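Side-chain contacts in HD-GYP domain-containing protein (Bdellovibrio bacteriovorus, PDB 3TM8), which binds two iron ions in an HD-GYP domain and is probably related to the phosphodiesterases that hydrolyse cyclic di-GMP: residues Q113-Q116 with Q117-E121; H170-T173 with V174-L177. All coordinates share one frame; numbering follows the deposited sequence.

Contact 1 of 2, residues Q113-Q116 with Q117-E121; sequences QGSQ and QNNAE
The side chains of S115 and N119, one helical turn apart, are bridged by two waters rather than bonded to each other. Water 1 lies 2.8 Å from S115 OG, donates to N119 OD1 and accepts from ND2 of the adjacent N118. Water 2 meets the same serine hydroxyl and takes a longer bond, 3.3 Å, from N119 ND2. N119 ND2 has a second acceptor in water 3, 3.0 Å away, which in turn donates to Q116 OE1 at 2.8 Å. N119 thus has its oxygen held by one water and its nitrogen by two, and its amide is pinned from both ends. With N119 CG beside the backbone N (chi1 -61°), the amide folds back over the preceding turn, placing CG 3.1 Å from S115 O. S115 O accepts from the backbone N of N119, just as G114 O accepts from N118 N and Q116 O from A120 N in the regular alpha-helical pattern. The remaining amide atoms of Q116 and N118 bond to other parts of the chain: Q116 NE2 donates to Y97 OH and to A139 O, the latter on helix 130-149, and N118 OD1 accepts from R27. Q113 and Q117 lie along another side of the helix with their amide planes 70° apart; Q113 NE2 stays 3.6 Å from Q117 OE1. Q113 OE1 is bonded to R32, while Q117 NE2 makes a weak bond to S168 OG at the start of helix 167-185. Seven of the eight touching residues are buried, so this polar turn is an internal junction whose amides tie helix 105-125 to R27 and R32 near the N-terminus, to Y97 and to helix 130-149, but only weakly to the H170-bearing helix, with ordered water joining side chains that do not bond directly.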
ATOM      1  N   GLN A 113      -5.267   7.573   0.804  1.00  4.52           N
ATOM      2  CA  GLN A 113      -4.043   6.772   0.768  1.00  5.05           C
ATOM      3  C   GLN A 113      -3.702   6.261   2.165  1.00  4.91           C
ATOM      4  O   GLN A 113      -3.365   5.087   2.353  1.00  4.67           O
ATOM      5  CB  GLN A 113      -2.882   7.592   0.191  1.00  5.71           C
ATOM      6  CG  GLN A 113      -1.588   6.815  -0.093  1.00  6.73           C
ATOM      7  CD  GLN A 113      -0.755   6.536   1.131  1.00  8.04           C
ATOM      8  OE1 GLN A 113      -0.845   7.223   2.145  1.00  8.01           O
ATOM      9  NE2 GLN A 113       0.097   5.529   1.029  1.00 10.98           N
ATOM     10  N   GLY A 114      -3.821   7.138   3.156  1.00  4.86           N
ATOM     11  CA  GLY A 114      -3.454   6.758   4.512  1.00  4.85           C
ATOM     12  C   GLY A 114      -4.447   5.789   5.133  1.00  4.60           C
ATOM     13  O   GLY A 114      -4.088   4.923   5.942  1.00  5.01           O
ATOM     14  N   SER A 115      -5.715   5.945   4.773  1.00  5.14           N
ATOM     15  CA  SER A 115      -6.744   5.032   5.244  1.00  5.28           C
ATOM     16  C   SER A 115      -6.543   3.628   4.658  1.00  5.60           C
ATOM     17  O   SER A 115      -6.655   2.636   5.378  1.00  5.03           O
ATOM     18  CB  SER A 115      -8.134   5.575   4.891  1.00  6.30           C
ATOM     19  OG  SER A 115      -9.136   4.712   5.376  1.00  7.10           O
ATOM     20  N   GLN A 116      -6.250   3.548   3.358  1.00  5.17           N
ATOM     21  CA  GLN A 116      -5.940   2.258   2.746  1.00  4.42           C
ATOM     22  C   GLN A 116      -4.753   1.605   3.444  1.00  4.09           C
ATOM     23  O   GLN A 116      -4.765   0.406   3.728  1.00  5.08           O
ATOM     24  CB  GLN A 116      -5.632   2.414   1.255  1.00  4.79           C
ATOM     25  CG  GLN A 116      -6.798   2.897   0.402  1.00  5.91           C
ATOM     26  CD  GLN A 116      -7.929   1.890   0.303  1.00  6.38           C
ATOM     27  OE1 GLN A 116      -7.708   0.701   0.055  1.00  6.89           O
ATOM     28  NE2 GLN A 116      -9.156   2.361   0.512  1.00  7.04           N
ATOM     29  N   GLN A 117      -3.731   2.405   3.750  1.00  4.20           N
ATOM     30  CA  GLN A 117      -2.555   1.870   4.413  1.00  5.02           C
ATOM     31  C   GLN A 117      -2.931   1.336   5.787  1.00  4.13           C
ATOM     32  O   GLN A 117      -2.491   0.262   6.193  1.00  6.17           O
ATOM     33  CB  GLN A 117      -1.492   2.954   4.531  1.00  7.25           C
ATOM     34  CG  GLN A 117      -0.173   2.473   5.076  1.00 10.30           C
ATOM     35  CD  GLN A 117       0.855   3.575   5.140  1.00 11.81           C
ATOM     36  OE1 GLN A 117       0.769   4.571   4.419  1.00 13.64           O
ATOM     37  NE2 GLN A 117       1.820   3.420   6.032  1.00 15.38           N
ATOM     38  N   ASN A 118      -3.761   2.096   6.496  1.00  4.81           N
ATOM     39  CA  ASN A 118      -4.237   1.688   7.813  1.00  4.88           C
ATOM     40  C   ASN A 118      -4.982   0.364   7.755  1.00  5.33           C
ATOM     41  O   ASN A 118      -4.783  -0.516   8.602  1.00  5.66           O
ATOM     42  CB  ASN A 118      -5.122   2.792   8.391  1.00  5.57           C
ATOM     43  CG  ASN A 118      -5.649   2.483   9.783  1.00  6.76           C
ATOM     44  OD1 ASN A 118      -4.891   2.208  10.717  1.00  6.79           O
ATOM     45  ND2 ASN A 118      -6.959   2.600   9.942  1.00  8.71           N
ATOM     46  N   ASN A 119      -5.842   0.218   6.748  1.00  4.81           N
ATOM     47  CA  ASN A 119      -6.639  -0.993   6.613  1.00  5.39           C
ATOM     48  C   ASN A 119      -5.749  -2.209   6.369  1.00  5.20           C
ATOM     49  O   ASN A 119      -6.001  -3.294   6.890  1.00  5.60           O
ATOM     50  CB  ASN A 119      -7.638  -0.868   5.461  1.00  6.31           C
ATOM     51  CG  ASN A 119      -8.625   0.269   5.650  1.00  5.88           C
ATOM     52  OD1 ASN A 119      -8.848   0.762   6.764  1.00  6.96           O
ATOM     53  ND2 ASN A 119      -9.231   0.696   4.553  1.00  6.07           N
ATOM     54  N   ALA A 120      -4.705  -2.017   5.569  1.00  5.14           N
ATOM     55  CA  ALA A 120      -3.764  -3.098   5.278  1.00  6.02           C
ATOM     56  C   ALA A 120      -2.996  -3.500   6.530  1.00  5.08           C
ATOM     57  O   ALA A 120      -2.836  -4.686   6.821  1.00  5.68           O
ATOM     58  CB  ALA A 120      -2.798  -2.676   4.203  1.00  6.93           C
ATOM     59  N   GLU A 121      -2.524  -2.506   7.279  0.50  5.36           N
ATOM     60  CA  GLU A 121      -1.782  -2.774   8.502  0.50  6.56           C
ATOM     61  C   GLU A 121      -2.645  -3.544   9.491  0.50  5.93           C
ATOM     62  O   GLU A 121      -2.171  -4.450  10.169  0.50  6.63           O
ATOM     63  CB  GLU A 121      -1.293  -1.467   9.124  0.50  8.50           C
ATOM     64  CG  GLU A 121      -0.254  -0.720   8.292  0.50 12.37           C
ATOM     65  CD  GLU A 121       0.248   0.540   8.977  0.50 20.22           C
ATOM     66  OE1 GLU A 121      -0.290   1.637   8.693  0.50 22.21           O
ATOM     67  OE2 GLU A 121       1.179   0.431   9.799  0.50 23.98           O
TER
HETATM   68  O   HOH W   1      -8.944   3.322   7.759  1.00  8.50           O
HETATM   69  O   HOH W   2     -10.922   3.397   3.728  1.00  9.38           O
HETATM   70  O   HOH W   3      -8.578  -0.936   2.129  1.00  7.89           O

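Contact 2 of 2, residues H170-T173 with V174-L177. With FE (Fe (III) ion), chain D; DMS (dimethyl sulfoxide), chain F.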
ATOM      1  N   HIS A 170       3.719   0.858   0.262  1.00  5.32           N
ATOM      2  CA  HIS A 170       4.066   0.220  -1.006  1.00  5.31           C
ATOM      3  C   HIS A 170       2.882  -0.595  -1.553  1.00  4.71           C
ATOM      4  O   HIS A 170       2.606  -0.579  -2.755  1.00  4.79           O
ATOM      5  CB  HIS A 170       5.338  -0.612  -0.779  1.00  5.87           C
ATOM      6  CG  HIS A 170       5.626  -1.655  -1.817  1.00  4.71           C
ATOM      7  ND1 HIS A 170       6.040  -1.362  -3.102  1.00  5.39           N
ATOM      8  CD2 HIS A 170       5.633  -3.006  -1.724  1.00  4.69           C
ATOM      9  CE1 HIS A 170       6.273  -2.489  -3.753  1.00  4.78           C
ATOM     10  NE2 HIS A 170       6.032  -3.502  -2.943  1.00  4.25           N
ATOM     11  N   GLY A 171       2.134  -1.263  -0.674  1.00  4.53           N
ATOM     12  CA  GLY A 171       0.936  -1.967  -1.103  1.00  4.72           C
ATOM     13  C   GLY A 171      -0.092  -1.015  -1.696  1.00  4.73           C
ATOM     14  O   GLY A 171      -0.713  -1.310  -2.726  1.00  5.29           O
ATOM     15  N   VAL A 172      -0.293   0.136  -1.065  1.00  4.95           N
ATOM     16  CA  VAL A 172      -1.233   1.098  -1.636  1.00  4.71           C
ATOM     17  C   VAL A 172      -0.761   1.568  -3.020  1.00  4.46           C
ATOM     18  O   VAL A 172      -1.540   1.632  -3.974  1.00  4.62           O
ATOM     19  CB  VAL A 172      -1.482   2.308  -0.706  1.00  6.22           C
ATOM     20  CG1 VAL A 172      -2.507   3.241  -1.338  1.00  7.28           C
ATOM     21  CG2 VAL A 172      -1.954   1.846   0.683  1.00  6.12           C
ATOM     22  N   THR A 173       0.531   1.848  -3.141  1.00  4.90           N
ATOM     23  CA  THR A 173       1.070   2.300  -4.414  1.00  5.60           C
ATOM     24  C   THR A 173       0.897   1.242  -5.496  1.00  5.29           C
ATOM     25  O   THR A 173       0.449   1.544  -6.601  1.00  6.09           O
ATOM     26  CB  THR A 173       2.546   2.690  -4.279  1.00  6.83           C
ATOM     27  OG1 THR A 173       2.617   3.843  -3.444  1.00  8.19           O
ATOM     28  CG2 THR A 173       3.130   3.032  -5.641  1.00  7.67           C
ATOM     29  N   VAL A 174       1.242   0.004  -5.167  1.00  4.75           N
ATOM     30  CA  VAL A 174       1.104  -1.084  -6.121  1.00  5.33           C
ATOM     31  C   VAL A 174      -0.375  -1.277  -6.491  1.00  4.69           C
ATOM     32  O   VAL A 174      -0.695  -1.521  -7.652  1.00  5.38           O
ATOM     33  CB  VAL A 174       1.786  -2.369  -5.600  1.00  5.41           C
ATOM     34  CG1 VAL A 174       1.461  -3.574  -6.475  1.00  6.16           C
ATOM     35  CG2 VAL A 174       3.286  -2.168  -5.534  1.00  5.93           C
ATOM     36  N   SER A 175      -1.286  -1.118  -5.533  1.00  4.77           N
ATOM     37  CA  SER A 175      -2.705  -1.251  -5.849  1.00  5.69           C
ATOM     38  C   SER A 175      -3.187  -0.148  -6.788  1.00  5.92           C
ATOM     39  O   SER A 175      -4.034  -0.379  -7.657  1.00  6.92           O
ATOM     40  CB  SER A 175      -3.542  -1.283  -4.568  1.00  6.83           C
ATOM     41  OG  SER A 175      -3.824   0.020  -4.081  1.00  7.11           O
ATOM     42  N   THR A 176      -2.634   1.048  -6.625  1.00  5.75           N
ATOM     43  CA  THR A 176      -2.993   2.197  -7.447  1.00  6.28           C
ATOM     44  C   THR A 176      -2.557   1.965  -8.900  1.00  6.72           C
ATOM     45  O   THR A 176      -3.342   2.159  -9.841  1.00  7.38           O
ATOM     46  CB  THR A 176      -2.349   3.484  -6.892  1.00  6.80           C
ATOM     47  OG1 THR A 176      -2.665   3.618  -5.497  1.00  6.30           O
ATOM     48  CG2 THR A 176      -2.855   4.716  -7.628  1.00  9.15           C
ATOM     49  N   LEU A 177      -1.306   1.543  -9.077  1.00  6.42           N
ATOM     50  CA  LEU A 177      -0.795   1.220 -10.398  1.00  7.02           C
ATOM     51  C   LEU A 177      -1.566   0.050 -10.986  1.00  7.65           C
ATOM     52  O   LEU A 177      -1.834   0.019 -12.183  1.00  8.02           O
ATOM     53  CB  LEU A 177       0.689   0.883 -10.332  1.00  7.64           C
ATOM     54  CG  LEU A 177       1.647   1.991  -9.892  1.00  9.22           C
ATOM     55  CD1 LEU A 177       3.042   1.421  -9.676  1.00 10.20           C
ATOM     56  CD2 LEU A 177       1.681   3.129 -10.918  1.00 10.98           C
TER
HETATM   57 FE    FE D 902       6.265  -5.590  -3.303  1.00  5.02          FE
HETATM   58  S   DMS F 309       5.230   6.537  -3.971  1.00 12.18           S
HETATM   59  O   DMS F 309       4.806   5.159  -2.954  1.00 12.29           O
HETATM   60  C1  DMS F 309       5.990   5.902  -5.488  1.00 13.15           C
HETATM   61  C2  DMS F 309       3.694   7.163  -4.679  1.00 13.73           C
HETATM   62  O   HOH W   4       6.381  -7.451  -3.947  1.00  5.37           O
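Three donors converge on one backbone oxygen, V172 O: T176 N from the regular helix, T176 OG1 at 2.7 Å and S175 OG at 2.8 Å. The threonine hydroxyl comes from above the carbonyl plane, 40° out of it, whereas the serine hydroxyl approaches at a C=O...O angle of only 121°. S175 reaches back because its OG sits between the backbone N and the carbonyl carbon (chi1 84°). T176 OG1 is also bonded to Y143 OH of helix 130-149. Two residues earlier in the helix, V174 CG2 lies over a face of the H170 imidazole in a CH-pi contact, 3.9 Å from the ring centroid. H170 NE2 binds an iron ion at 2.1 Å, in the metal site of the HD domain, where H203, D204 and N285 also bind this ion and water 4 is a further ligand. The other ring nitrogen, ND1, is hydrogen-bonded to D288, a second-shell carboxylate that fixes the ring's rotation and would probably make the imidazole a stronger donor to the metal. T173 OG1 donates to the oxygen of a dimethyl sulfoxide, 2.6 Å away, probably a crystallisation solvent molecule.

Contacts 1 and 2 lie on neighbouring helices, 105-125 and 167-185, with centres about 11 Å apart, and V172 joins them. V172 CG2 packs 3.6 Å from Q117 N and 3.8 Å from Q116 CB, while V172 CG1 meets Q113 CG at 3.9 Å. The valine thus turns its methyl groups to contact 1 and its carbonyl oxygen to the donors of contact 2. H170 brings contact 2 to the iron directly; contact 1 stands behind it, the side chain of Q113 about 8 Å from that of H170 and the side chain of A120 about 12 Å from an iron ion. Another bound dimethyl sulfoxide, not that held by T173, lies about 5 Å from the Q117 side chain.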